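Local structure of RagA protein (Porphyromonas gingivalis, 6SLN) at residues Thr133-Asp137 with Pro138-Ala142; Leu186-Ala189 with Ser190-Ser193; Glu244-Asp247 with Phe248-Lys251; Gln550-Thr553 with Gly554-Ser558; Val714-Pro717 with Tyr718-Phe722. The protein is a TonB-dependent receptor of the outer membrane that probably imports substrates into the periplasm of Porphyromonas gingivalis through a plugged beta-barrel. One frame throughout, in Å; residues are numbered along the deposited sequence.

Contact 1: Thr133-Asp137 with Pro138-Ala142; sequences TTSGD and PTAVA
Pro138 takes the second position of a type I beta turn that starts at Asp137, its ring following directly on the Asp137 carbonyl. With CG opposite the backbone N (chi1 -175°), Asp137 sends its carboxylate forward to Thr139, which meets it twice. The backbone N of Thr139 donates to Asp137 OD1 over 2.8 Å, nearly along the C-O axis, which makes an Asx turn. Its OG1 donates to the same OD1 at 2.6 Å, but from above the carboxylate plane, 38° out of it. Two donors on one oxygen fix the rotation of the carboxylate, and OD2 is bound by the backbone N of Ala379. Thr139 OG1 is also hydrogen-bonded to Ser378 OG, so this loop of the plug domain, running between strands 129-132 and 143-146, is tied to barrel residues just beyond strand 363-377. Ala140 closes the beta turn, its N lying 2.8 Å from Asp137 O and above the carbonyl plane. Its methyl points back at the first half of the loop, with CB 4.1 Å from Ser135 CB and 3.9 Å from Thr133 CG2. Ser135 OG accepts from Asp137 N at 3.2 Å, an ST turn leading into the beta turn. Val141 points away from Thr133-Asp137 and packs on Leu169 of helix 169-173. At Ala142 the loop ends come together: CB lies 3.3 Å from Thr133 OG1, a hydroxyl that bonds to Asn117 OD1.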
loop_
_atom_site.group_PDB
_atom_site.type_symbol
_atom_site.label_atom_id
_atom_site.label_comp_id
_atom_site.label_asym_id
_atom_site.label_seq_id
_atom_site.Cartn_x
_atom_site.Cartn_y
_atom_site.Cartn_z
ATOM N N THR A 133 -15.601 14.129 -26.943
ATOM C CA THR A 133 -15.056 14.251 -25.596
ATOM C C THR A 133 -16.038 15.068 -24.775
ATOM O O THR A 133 -16.331 16.218 -25.122
ATOM C CB THR A 133 -13.686 14.925 -25.612
ATOM O OG1 THR A 133 -12.950 14.487 -26.762
ATOM C CG2 THR A 133 -12.919 14.586 -24.347
ATOM N N THR A 134 -16.561 14.474 -23.711
ATOM C CA THR A 134 -17.658 15.068 -22.964
ATOM C C THR A 134 -17.196 15.930 -21.799
ATOM O O THR A 134 -18.038 16.416 -21.035
ATOM C CB THR A 134 -18.584 13.967 -22.450
ATOM O OG1 THR A 134 -17.798 12.930 -21.856
ATOM C CG2 THR A 134 -19.402 13.364 -23.605
ATOM N N SER A 135 -15.888 16.109 -21.632
ATOM C CA SER A 135 -15.343 16.932 -20.567
ATOM C C SER A 135 -14.075 17.592 -21.092
ATOM O O SER A 135 -13.298 16.979 -21.831
ATOM C CB SER A 135 -15.059 16.112 -19.294
ATOM O OG SER A 135 -14.494 16.913 -18.260
ATOM N N GLY A 136 -13.910 18.860 -20.751
ATOM C CA GLY A 136 -12.711 19.590 -21.104
ATOM C C GLY A 136 -11.579 19.367 -20.148
ATOM O O GLY A 136 -10.502 19.947 -20.299
ATOM N N ASP A 137 -11.826 18.543 -19.144
ATOM C CA ASP A 137 -10.794 18.127 -18.216
ATOM C C ASP A 137 -9.575 17.596 -18.982
ATOM O O ASP A 137 -9.730 16.735 -19.859
ATOM C CB ASP A 137 -11.385 17.060 -17.301
ATOM C CG ASP A 137 -10.442 16.627 -16.223
ATOM O OD1 ASP A 137 -9.328 16.136 -16.566
ATOM O OD2 ASP A 137 -10.845 16.740 -15.037
ATOM N N PRO A 138 -8.365 18.081 -18.688
ATOM C CA PRO A 138 -7.198 17.669 -19.491
ATOM C C PRO A 138 -6.963 16.173 -19.498
ATOM O O PRO A 138 -6.316 15.674 -20.425
ATOM C CB PRO A 138 -6.025 18.408 -18.831
ATOM C CG PRO A 138 -6.638 19.436 -17.983
ATOM C CD PRO A 138 -7.989 18.951 -17.568
ATOM N N THR A 139 -7.461 15.442 -18.501
ATOM C CA THR A 139 -7.324 13.993 -18.475
ATOM C C THR A 139 -8.546 13.288 -19.037
ATOM O O THR A 139 -8.737 12.095 -18.786
ATOM C CB THR A 139 -7.058 13.487 -17.056
ATOM O OG1 THR A 139 -8.166 13.815 -16.216
ATOM C CG2 THR A 139 -5.809 14.112 -16.495
ATOM N N ALA A 140 -9.385 13.997 -19.778
ATOM C CA ALA A 140 -10.548 13.360 -20.370
ATOM C C ALA A 140 -10.158 12.642 -21.657
ATOM O O ALA A 140 -9.369 13.154 -22.465
ATOM C CB ALA A 140 -11.650 14.380 -20.646
ATOM N N VAL A 141 -10.723 11.450 -21.837
ATOM C CA VAL A 141 -10.502 10.615 -23.013
ATOM C C VAL A 141 -11.741 10.670 -23.906
ATOM O O VAL A 141 -12.871 10.568 -23.414
ATOM C CB VAL A 141 -10.192 9.173 -22.591
ATOM C CG1 VAL A 141 -9.515 8.480 -23.686
ATOM C CG2 VAL A 141 -9.324 9.183 -21.368
ATOM N N ALA A 142 -11.535 10.843 -25.212
ATOM C CA ALA A 142 -12.652 10.893 -26.152
ATOM C C ALA A 142 -13.316 9.532 -26.299
ATOM O O ALA A 142 -12.674 8.485 -26.171
ATOM C CB ALA A 142 -12.192 11.354 -27.533
#

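Contact 2: Leu186-Ala189 with Ser190-Ser193; sequences LKDA and SATS
The backbone doubles back between Asp188 and Ala191, whose N donates to Asp188 O at 2.9 Å with a rather bent N-H...O angle of 130°. Ala189 and Ser190 have helix-like torsions, and an Asx turn overlies this beta turn: Ser190 N donates to Asp188 OD2 over 2.9 Å, from well above the carboxylate plane. The loop leaves strand 180-186 of the mixed five-stranded sheet in the plug domain. With its first torsion at 77°, Asp188 holds its carboxylate between its own N and carbonyl carbon and brings it to the start of the turn. OD1 lies against the Ala191 methyl, 3.3 Å from CB. Asp188 O also receives a weak bond from Thr192 N at 3.1 Å, and the Thr192 hydroxyl adds another long, weak one. Leu186 faces the returning chain. Its CB packs on Ala191 CB at 4.0 Å and on Thr192 CG2 at 3.5 Å, and its CD1 lies against Ala191 O. The loop is wedged between the plug sheet, where Leu186 and Ala191 pack on Val102, and the barrel wall, where Lys187 forms a salt bridge with Asp738, Arg591 donates to Ser193 O, and Ala189 and Thr192 pack on Thr639. Farther on, Ser193 OG donates to Ser190 O at 3.2 Å, from above the plane of that carbonyl.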
loop_
_atom_site.group_PDB
_atom_site.type_symbol
_atom_site.label_atom_id
_atom_site.label_comp_id
_atom_site.label_asym_id
_atom_site.label_seq_id
_atom_site.Cartn_x
_atom_site.Cartn_y
_atom_site.Cartn_z
ATOM N N LEU A 186 -10.059 1.276 -39.674
ATOM C CA LEU A 186 -10.616 0.131 -40.383
ATOM C C LEU A 186 -12.077 -0.053 -39.982
ATOM O O LEU A 186 -12.382 -0.274 -38.802
ATOM C CB LEU A 186 -9.813 -1.130 -40.084
ATOM C CG LEU A 186 -8.300 -1.000 -40.025
ATOM C CD1 LEU A 186 -7.736 -2.352 -39.774
ATOM C CD2 LEU A 186 -7.754 -0.440 -41.316
ATOM N N LYS A 187 -12.974 0.015 -40.968
ATOM C CA LYS A 187 -14.399 0.111 -40.698
ATOM C C LYS A 187 -15.186 -1.173 -40.939
ATOM O O LYS A 187 -16.256 -1.326 -40.345
ATOM C CB LYS A 187 -15.014 1.234 -41.547
ATOM C CG LYS A 187 -14.218 2.529 -41.502
ATOM C CD LYS A 187 -15.010 3.726 -42.050
ATOM C CE LYS A 187 -14.239 4.445 -43.169
ATOM N NZ LYS A 187 -14.989 5.586 -43.808
ATOM N N ASP A 188 -14.701 -2.088 -41.777
ATOM C CA ASP A 188 -15.484 -3.244 -42.197
ATOM C C ASP A 188 -14.779 -4.561 -41.883
ATOM O O ASP A 188 -13.572 -4.618 -41.648
ATOM C CB ASP A 188 -15.780 -3.189 -43.693
ATOM C CG ASP A 188 -14.594 -3.578 -44.513
ATOM O OD1 ASP A 188 -13.664 -2.763 -44.607
ATOM O OD2 ASP A 188 -14.578 -4.700 -45.038
ATOM N N ALA A 189 -15.567 -5.639 -41.942
ATOM C CA ALA A 189 -15.118 -6.953 -41.495
ATOM C C ALA A 189 -13.972 -7.494 -42.336
ATOM O O ALA A 189 -13.179 -8.314 -41.853
ATOM C CB ALA A 189 -16.285 -7.936 -41.524
ATOM N N SER A 190 -13.884 -7.084 -43.597
ATOM C CA SER A 190 -12.763 -7.533 -44.408
ATOM C C SER A 190 -11.481 -6.833 -44.000
ATOM O O SER A 190 -10.399 -7.421 -44.097
ATOM C CB SER A 190 -13.055 -7.288 -45.885
ATOM O OG SER A 190 -11.919 -7.509 -46.697
ATOM N N ALA A 191 -11.585 -5.585 -43.528
ATOM C CA ALA A 191 -10.411 -4.801 -43.161
ATOM C C ALA A 191 -9.933 -5.083 -41.750
ATOM O O ALA A 191 -8.799 -4.733 -41.429
ATOM C CB ALA A 191 -10.695 -3.304 -43.290
ATOM N N THR A 192 -10.768 -5.687 -40.904
ATOM C CA THR A 192 -10.435 -5.948 -39.510
ATOM C C THR A 192 -10.345 -7.438 -39.216
ATOM O O THR A 192 -10.653 -7.872 -38.106
ATOM C CB THR A 192 -11.460 -5.305 -38.578
ATOM O OG1 THR A 192 -12.688 -6.041 -38.625
ATOM C CG2 THR A 192 -11.735 -3.894 -38.999
ATOM N N SER A 193 -9.935 -8.236 -40.195
ATOM C CA SER A 193 -10.015 -9.682 -40.033
ATOM C C SER A 193 -8.889 -10.270 -39.179
ATOM O O SER A 193 -9.079 -11.346 -38.599
ATOM C CB SER A 193 -10.042 -10.345 -41.401
ATOM O OG SER A 193 -9.100 -9.747 -42.264
#

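Contact 3: Glu244-Asp247 with Phe248-Lys251; sequences ELLD and FQVK
Phe248 N donates to Glu244 O over 2.8 Å, the shortest polar bond here and the first of four consecutive i to i+4 bonds of alpha-helix 242-252, which lies in the connection between barrel strands 218-230 and 309-322. Gln249 N follows, bonding to Leu245 O at 2.9 Å and nearly straight at 169°; Val250 N and Lys251 N continue the series to Leu246 O and Asp247 O. Most side-chain pairs follow the same spacing. Leu245 and Gln249 cross at a slant, with Leu245 CD1 3.7 Å from Gln249 CG; CG and the amide both lie against the leucine, and the amide's polar atoms bond to Tyr400 OH and Met886 O. The same Leu245 methyl touches the edge of the Phe248 ring, three residues on, near the ring plane and 4.2 Å from CD2. Phe248 is packed among Met240, Met886 and Leu910. Leu246 and Val250 stand side by side and point the same way, Leu246 CD1 lying 3.8 Å from Val250 CG2, and Leu246 continues onto helix 261-276. On the more open side, Asp247 and Lys251 form a salt bridge. The lysine chain is extended beyond CG and brings NZ to 3.0 Å from Asp247 OD2, on the syn side and 19° out of the carboxylate plane. Glu244, one turn earlier, is paired with Lys892. The helix is thus amphipathic: apolar residues and an amide bonded at both oxygen and nitrogen bind it to its neighbours, whereas its charges are balanced at the more exposed side, where solvent would probably weaken the Asp247-Lys251 pair.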
loop_
_atom_site.group_PDB
_atom_site.type_symbol
_atom_site.label_atom_id
_atom_site.label_comp_id
_atom_site.label_asym_id
_atom_site.label_seq_id
_atom_site.Cartn_x
_atom_site.Cartn_y
_atom_site.Cartn_z
ATOM N N GLU A 244 -31.724 41.368 -8.318
ATOM C CA GLU A 244 -32.881 40.680 -8.876
ATOM C C GLU A 244 -33.189 39.400 -8.113
ATOM O O GLU A 244 -34.347 39.150 -7.753
ATOM C CB GLU A 244 -32.643 40.393 -10.351
ATOM C CG GLU A 244 -32.672 41.620 -11.186
ATOM C CD GLU A 244 -32.329 41.343 -12.618
ATOM O OE1 GLU A 244 -31.533 40.405 -12.878
ATOM O OE2 GLU A 244 -32.849 42.080 -13.478
ATOM N N LEU A 245 -32.165 38.572 -7.866
ATOM C CA LEU A 245 -32.378 37.345 -7.104
ATOM C C LEU A 245 -32.944 37.649 -5.726
ATOM O O LEU A 245 -33.925 37.028 -5.301
ATOM C CB LEU A 245 -31.077 36.552 -6.972
ATOM C CG LEU A 245 -31.233 35.345 -6.042
ATOM C CD1 LEU A 245 -32.344 34.439 -6.575
ATOM C CD2 LEU A 245 -29.935 34.598 -5.901
ATOM N N LEU A 246 -32.344 38.613 -5.010
ATOM C CA LEU A 246 -32.823 38.927 -3.667
ATOM C C LEU A 246 -34.268 39.413 -3.690
ATOM O O LEU A 246 -35.084 39.003 -2.859
ATOM C CB LEU A 246 -31.919 39.960 -3.003
ATOM C CG LEU A 246 -32.408 40.506 -1.654
ATOM C CD1 LEU A 246 -32.655 39.371 -0.685
ATOM C CD2 LEU A 246 -31.391 41.480 -1.066
ATOM N N ASP A 247 -34.615 40.273 -4.640
ATOM C CA ASP A 247 -36.007 40.696 -4.727
ATOM C C ASP A 247 -36.907 39.515 -5.031
ATOM O O ASP A 247 -37.989 39.378 -4.448
ATOM C CB ASP A 247 -36.176 41.772 -5.795
ATOM C CG ASP A 247 -37.454 42.551 -5.625
ATOM O OD1 ASP A 247 -37.725 43.004 -4.485
ATOM O OD2 ASP A 247 -38.184 42.700 -6.632
ATOM N N PHE A 248 -36.463 38.647 -5.939
ATOM C CA PHE A 248 -37.238 37.471 -6.326
ATOM C C PHE A 248 -37.539 36.590 -5.117
ATOM O O PHE A 248 -38.698 36.284 -4.834
ATOM C CB PHE A 248 -36.458 36.721 -7.406
ATOM C CG PHE A 248 -37.059 35.422 -7.826
ATOM C CD1 PHE A 248 -38.296 35.374 -8.444
ATOM C CD2 PHE A 248 -36.360 34.244 -7.646
ATOM C CE1 PHE A 248 -38.832 34.173 -8.850
ATOM C CE2 PHE A 248 -36.894 33.037 -8.055
ATOM C CZ PHE A 248 -38.128 33.003 -8.654
ATOM N N GLN A 249 -36.511 36.233 -4.351
ATOM C CA GLN A 249 -36.710 35.367 -3.196
ATOM C C GLN A 249 -37.620 36.006 -2.158
ATOM O O GLN A 249 -38.437 35.322 -1.538
ATOM C CB GLN A 249 -35.362 35.020 -2.568
ATOM C CG GLN A 249 -34.386 34.314 -3.500
ATOM C CD GLN A 249 -32.995 34.258 -2.910
ATOM O OE1 GLN A 249 -32.432 35.294 -2.521
ATOM N NE2 GLN A 249 -32.440 33.049 -2.799
ATOM N N VAL A 250 -37.488 37.314 -1.938
ATOM C CA VAL A 250 -38.314 37.946 -0.915
ATOM C C VAL A 250 -39.762 37.966 -1.353
ATOM O O VAL A 250 -40.671 37.758 -0.542
ATOM C CB VAL A 250 -37.809 39.362 -0.586
ATOM C CG1 VAL A 250 -38.658 39.970 0.518
ATOM C CG2 VAL A 250 -36.377 39.310 -0.140
ATOM N N LYS A 251 -40.003 38.214 -2.639
ATOM C CA LYS A 251 -41.374 38.227 -3.138
ATOM C C LYS A 251 -41.957 36.821 -3.215
ATOM O O LYS A 251 -43.165 36.642 -3.042
ATOM C CB LYS A 251 -41.432 38.897 -4.509
ATOM C CG LYS A 251 -41.478 40.384 -4.451
ATOM C CD LYS A 251 -41.343 40.986 -5.832
ATOM C CE LYS A 251 -41.241 42.498 -5.757
ATOM N NZ LYS A 251 -41.123 43.076 -7.122
#

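Contact 4: Gln550-Thr553 with Gly554-Ser558; sequences QGKT and GNSLS
Leu557 folds back over the Thr553 backbone, and Ser556 turns its CB toward the Lys552-Thr553 link from one residue earlier in the bend. The isobutyl group of Leu557 lies along the main chain: CG lies 3.6 Å from Thr553 CA, the CD1 branch reaches Thr553 C and also comes to 3.9 Å from Thr553 CB, and the CD2 branch reaches back to Lys552 O at 3.8 Å. The leucine can do this because its CG is turned beside its own backbone N (chi1 -60°). Ser556 approaches Lys552 alongside its first carbon, with OG 3.6 Å from Lys552 CB. The Lys552 chain then bends away at its third and fourth torsions, and NZ forms a salt bridge with Glu541. What brings these groups together is a pair of overlapping turns in the long loop between barrel strands 515-540 and 561-580. Thr553 to Ser556 make a type II' beta turn, with Gly554 at the position of positive phi, closed by Ser556 N donating to Thr553 O at 3.0 Å from above the carbonyl plane. A second turn begins one residue later, with Leu557 N bonded to Gly554 O at 2.9 Å, and winds Asn555 and Ser556 into a short 3-10 segment. The Thr553 CB points away from the bend, though it still touches Leu557 CD1; OG1 is bonded to Glu660 of the second subunit, another copy of RagA. Leu557 also packs on Ser558 of that subunit, while Asn555 ND2 donates to the backbone of a chain of another protein.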
loop_
_atom_site.group_PDB
_atom_site.type_symbol
_atom_site.label_atom_id
_atom_site.label_comp_id
_atom_site.label_asym_id
_atom_site.label_seq_id
_atom_site.Cartn_x
_atom_site.Cartn_y
_atom_site.Cartn_z
ATOM N N GLN A 550 2.633 6.789 11.063
ATOM C CA GLN A 550 2.574 7.696 12.193
ATOM C C GLN A 550 1.159 8.105 12.523
ATOM O O GLN A 550 0.962 9.070 13.276
ATOM C CB GLN A 550 3.450 8.917 11.920
ATOM C CG GLN A 550 4.902 8.529 11.622
ATOM C CD GLN A 550 5.824 9.719 11.458
ATOM O OE1 GLN A 550 5.695 10.520 10.514
ATOM N NE2 GLN A 550 6.768 9.843 12.379
ATOM N N GLY A 551 0.173 7.394 11.983
ATOM C CA GLY A 551 -1.202 7.681 12.315
ATOM C C GLY A 551 -1.579 7.249 13.724
ATOM O O GLY A 551 -0.880 6.486 14.404
ATOM N N LYS A 552 -2.720 7.767 14.174
ATOM C CA LYS A 552 -3.318 7.266 15.399
ATOM C C LYS A 552 -3.784 5.842 15.147
ATOM O O LYS A 552 -4.067 5.458 14.012
ATOM C CB LYS A 552 -4.485 8.165 15.860
ATOM C CG LYS A 552 -4.125 9.663 15.977
ATOM C CD LYS A 552 -5.158 10.463 16.762
ATOM C CE LYS A 552 -4.519 11.455 17.761
ATOM N NZ LYS A 552 -3.465 12.309 17.159
ATOM N N THR A 553 -3.804 5.040 16.201
ATOM C CA THR A 553 -4.234 3.663 16.031
ATOM C C THR A 553 -5.675 3.526 16.501
ATOM O O THR A 553 -6.443 4.492 16.416
ATOM C CB THR A 553 -3.301 2.690 16.775
ATOM O OG1 THR A 553 -3.225 3.007 18.175
ATOM C CG2 THR A 553 -1.917 2.705 16.157
ATOM N N GLY A 554 -6.041 2.342 16.997
ATOM C CA GLY A 554 -7.384 2.096 17.501
ATOM C C GLY A 554 -8.447 2.495 16.504
ATOM O O GLY A 554 -8.354 2.212 15.300
ATOM N N ASN A 555 -9.442 3.228 16.997
ATOM C CA ASN A 555 -10.577 3.641 16.184
ATOM C C ASN A 555 -10.207 4.494 14.977
ATOM O O ASN A 555 -11.070 4.706 14.121
ATOM C CB ASN A 555 -11.567 4.376 17.071
ATOM C CG ASN A 555 -12.288 3.418 17.982
ATOM O OD1 ASN A 555 -12.145 2.199 17.833
ATOM N ND2 ASN A 555 -13.048 3.943 18.935
ATOM N N SER A 556 -8.965 4.945 14.860
ATOM C CA SER A 556 -8.519 5.711 13.707
ATOM C C SER A 556 -7.970 4.829 12.587
ATOM O O SER A 556 -7.502 5.355 11.572
ATOM C CB SER A 556 -7.446 6.722 14.137
ATOM O OG SER A 556 -7.972 7.723 14.996
ATOM N N LEU A 557 -7.984 3.511 12.741
ATOM C CA LEU A 557 -7.399 2.667 11.710
ATOM C C LEU A 557 -8.438 2.321 10.653
ATOM O O LEU A 557 -9.611 2.675 10.755
ATOM C CB LEU A 557 -6.807 1.397 12.322
ATOM C CG LEU A 557 -5.715 1.725 13.331
ATOM C CD1 LEU A 557 -5.573 0.643 14.393
ATOM C CD2 LEU A 557 -4.416 1.932 12.574
ATOM N N SER A 558 -8.000 1.598 9.632
ATOM C CA SER A 558 -8.906 1.301 8.528
ATOM C C SER A 558 -8.305 0.183 7.691
ATOM O O SER A 558 -7.091 -0.008 7.671
ATOM C CB SER A 558 -9.152 2.546 7.672
ATOM O OG SER A 558 -7.923 2.980 7.075
#

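Contact 5: Val714-Pro717 with Tyr718-Phe722; sequences VPMP and YISGF
Pro717 and Ser720 are joined by two hydrogen bonds where the chain, leaving strand 696-715 of the barrel, enters a tight 3-10 turn, Tyr718-Ser720, that combines with an ST turn at Ser720. Both bonds end on Pro717 O. Ser720 N comes to 2.8 Å of it from above one face of the carbonyl plane, and Ser720 OG to 2.9 Å from the opposite face. The hydroxyl can fold back in this way because it stands between its own N and carbonyl carbon (chi1 86°). It accepts as well, from Phe722 N at 3.1 Å, while Gly721 N bonds to Tyr718 O. Packing contacts add to these. Pro717 CB meets Ile719 CG1 at 3.7 Å, and the Met716 chain, bent at its second and third torsions, lays CB and CE against Ser720 OG, at 3.4 and 3.6 Å. Met716 CG makes a looser contact with Phe722 CB at 4.5 Å. Tyr718 serves an interface: its ring meets an aromatic side chain of another protein's chain at a steep angle between the planes, and the backbone N of Tyr718 donates to an acidic side chain there. That chain also contributes a basic side chain to Met716 O. In the ST turn, Ser720 OG sits at the edge of the Phe722 ring, in its plane.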
loop_
_atom_site.group_PDB
_atom_site.type_symbol
_atom_site.label_atom_id
_atom_site.label_comp_id
_atom_site.label_asym_id
_atom_site.label_seq_id
_atom_site.Cartn_x
_atom_site.Cartn_y
_atom_site.Cartn_z
ATOM N N VAL A 714 -28.017 -6.639 -18.466
ATOM C CA VAL A 714 -29.478 -6.636 -18.341
ATOM C C VAL A 714 -29.872 -6.004 -17.010
ATOM O O VAL A 714 -29.327 -6.385 -15.957
ATOM C CB VAL A 714 -30.029 -8.059 -18.468
ATOM C CG1 VAL A 714 -31.438 -8.118 -17.922
ATOM C CG2 VAL A 714 -29.997 -8.527 -19.938
ATOM N N PRO A 715 -30.766 -5.013 -17.014
ATOM C CA PRO A 715 -31.223 -4.416 -15.750
ATOM C C PRO A 715 -32.065 -5.415 -14.964
ATOM O O PRO A 715 -33.027 -5.982 -15.486
ATOM C CB PRO A 715 -32.059 -3.203 -16.204
ATOM C CG PRO A 715 -31.771 -3.011 -17.685
ATOM C CD PRO A 715 -31.370 -4.369 -18.194
ATOM N N MET A 716 -31.723 -5.615 -13.742
ATOM C CA MET A 716 -32.607 -6.610 -13.144
ATOM C C MET A 716 -33.708 -5.939 -12.333
ATOM O O MET A 716 -33.498 -4.859 -11.771
ATOM C CB MET A 716 -31.826 -7.562 -12.231
ATOM C CG MET A 716 -30.519 -8.071 -12.827
ATOM S SD MET A 716 -30.760 -9.698 -13.546
ATOM C CE MET A 716 -31.240 -10.582 -12.068
ATOM N N PRO A 717 -34.897 -6.540 -12.285
ATOM C CA PRO A 717 -35.900 -6.101 -11.309
ATOM C C PRO A 717 -35.343 -6.205 -9.903
ATOM O O PRO A 717 -34.677 -7.178 -9.555
ATOM C CB PRO A 717 -37.067 -7.077 -11.515
ATOM C CG PRO A 717 -36.576 -8.126 -12.463
ATOM C CD PRO A 717 -35.444 -7.535 -13.228
ATOM N N TYR A 718 -35.634 -5.193 -9.089
ATOM C CA TYR A 718 -35.045 -5.112 -7.761
ATOM C C TYR A 718 -35.559 -6.189 -6.820
ATOM O O TYR A 718 -34.953 -6.400 -5.769
ATOM C CB TYR A 718 -35.291 -3.728 -7.167
ATOM C CG TYR A 718 -34.479 -2.650 -7.834
ATOM C CD1 TYR A 718 -33.213 -2.916 -8.333
ATOM C CD2 TYR A 718 -34.986 -1.360 -7.988
ATOM C CE1 TYR A 718 -32.461 -1.920 -8.949
ATOM C CE2 TYR A 718 -34.243 -0.369 -8.602
ATOM C CZ TYR A 718 -32.984 -0.650 -9.076
ATOM O OH TYR A 718 -32.248 0.335 -9.683
ATOM N N ILE A 719 -36.641 -6.890 -7.164
ATOM C CA ILE A 719 -37.005 -8.069 -6.387
ATOM C C ILE A 719 -35.898 -9.115 -6.439
ATOM O O ILE A 719 -35.810 -9.977 -5.554
ATOM C CB ILE A 719 -38.333 -8.648 -6.905
ATOM C CG1 ILE A 719 -38.273 -8.772 -8.424
ATOM C CG2 ILE A 719 -39.501 -7.782 -6.478
ATOM C CD1 ILE A 719 -39.279 -9.719 -8.971
ATOM N N SER A 720 -35.045 -9.057 -7.470
ATOM C CA SER A 720 -33.925 -9.984 -7.617
ATOM C C SER A 720 -32.802 -9.725 -6.621
ATOM O O SER A 720 -31.993 -10.627 -6.382
ATOM C CB SER A 720 -33.339 -9.893 -9.028
ATOM O OG SER A 720 -32.361 -8.852 -9.103
ATOM N N GLY A 721 -32.704 -8.509 -6.072
ATOM C CA GLY A 721 -31.636 -8.197 -5.144
ATOM C C GLY A 721 -30.300 -7.991 -5.808
ATOM O O GLY A 721 -29.273 -8.072 -5.137
ATOM N N PHE A 722 -30.296 -7.751 -7.116
ATOM C CA PHE A 722 -29.109 -7.464 -7.898
ATOM C C PHE A 722 -29.398 -6.260 -8.776
ATOM O O PHE A 722 -30.557 -5.989 -9.103
ATOM C CB PHE A 722 -28.711 -8.632 -8.794
ATOM C CG PHE A 722 -28.380 -9.881 -8.049
ATOM C CD1 PHE A 722 -27.108 -10.078 -7.533
ATOM C CD2 PHE A 722 -29.339 -10.862 -7.862
ATOM C CE1 PHE A 722 -26.798 -11.221 -6.846
ATOM C CE2 PHE A 722 -29.022 -12.009 -7.169
ATOM C CZ PHE A 722 -27.748 -12.186 -6.668
#

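How the contacts relate
Contacts 1 and 2 belong to the plug domain, with nearest atoms about 15 Å apart, and each binds the plug to the barrel: contact 1 to loop residues, contact 2 to strands of the wall. Both use an aspartate to form an Asx turn. Contact 5 turns the chain from barrel strand 696-715 toward strand 724-728, and contact 4 lies in a loop between two barrel strands; both have turns closed by backbone bonds. Contacts 2, 4 and 5 are buried, contact 5 in part by a chain of another protein and contact 4 also by the second subunit, while contacts 1 and 3 are partly buried. Contact 3 is the regular helix, with an internal salt bridge on its more exposed side.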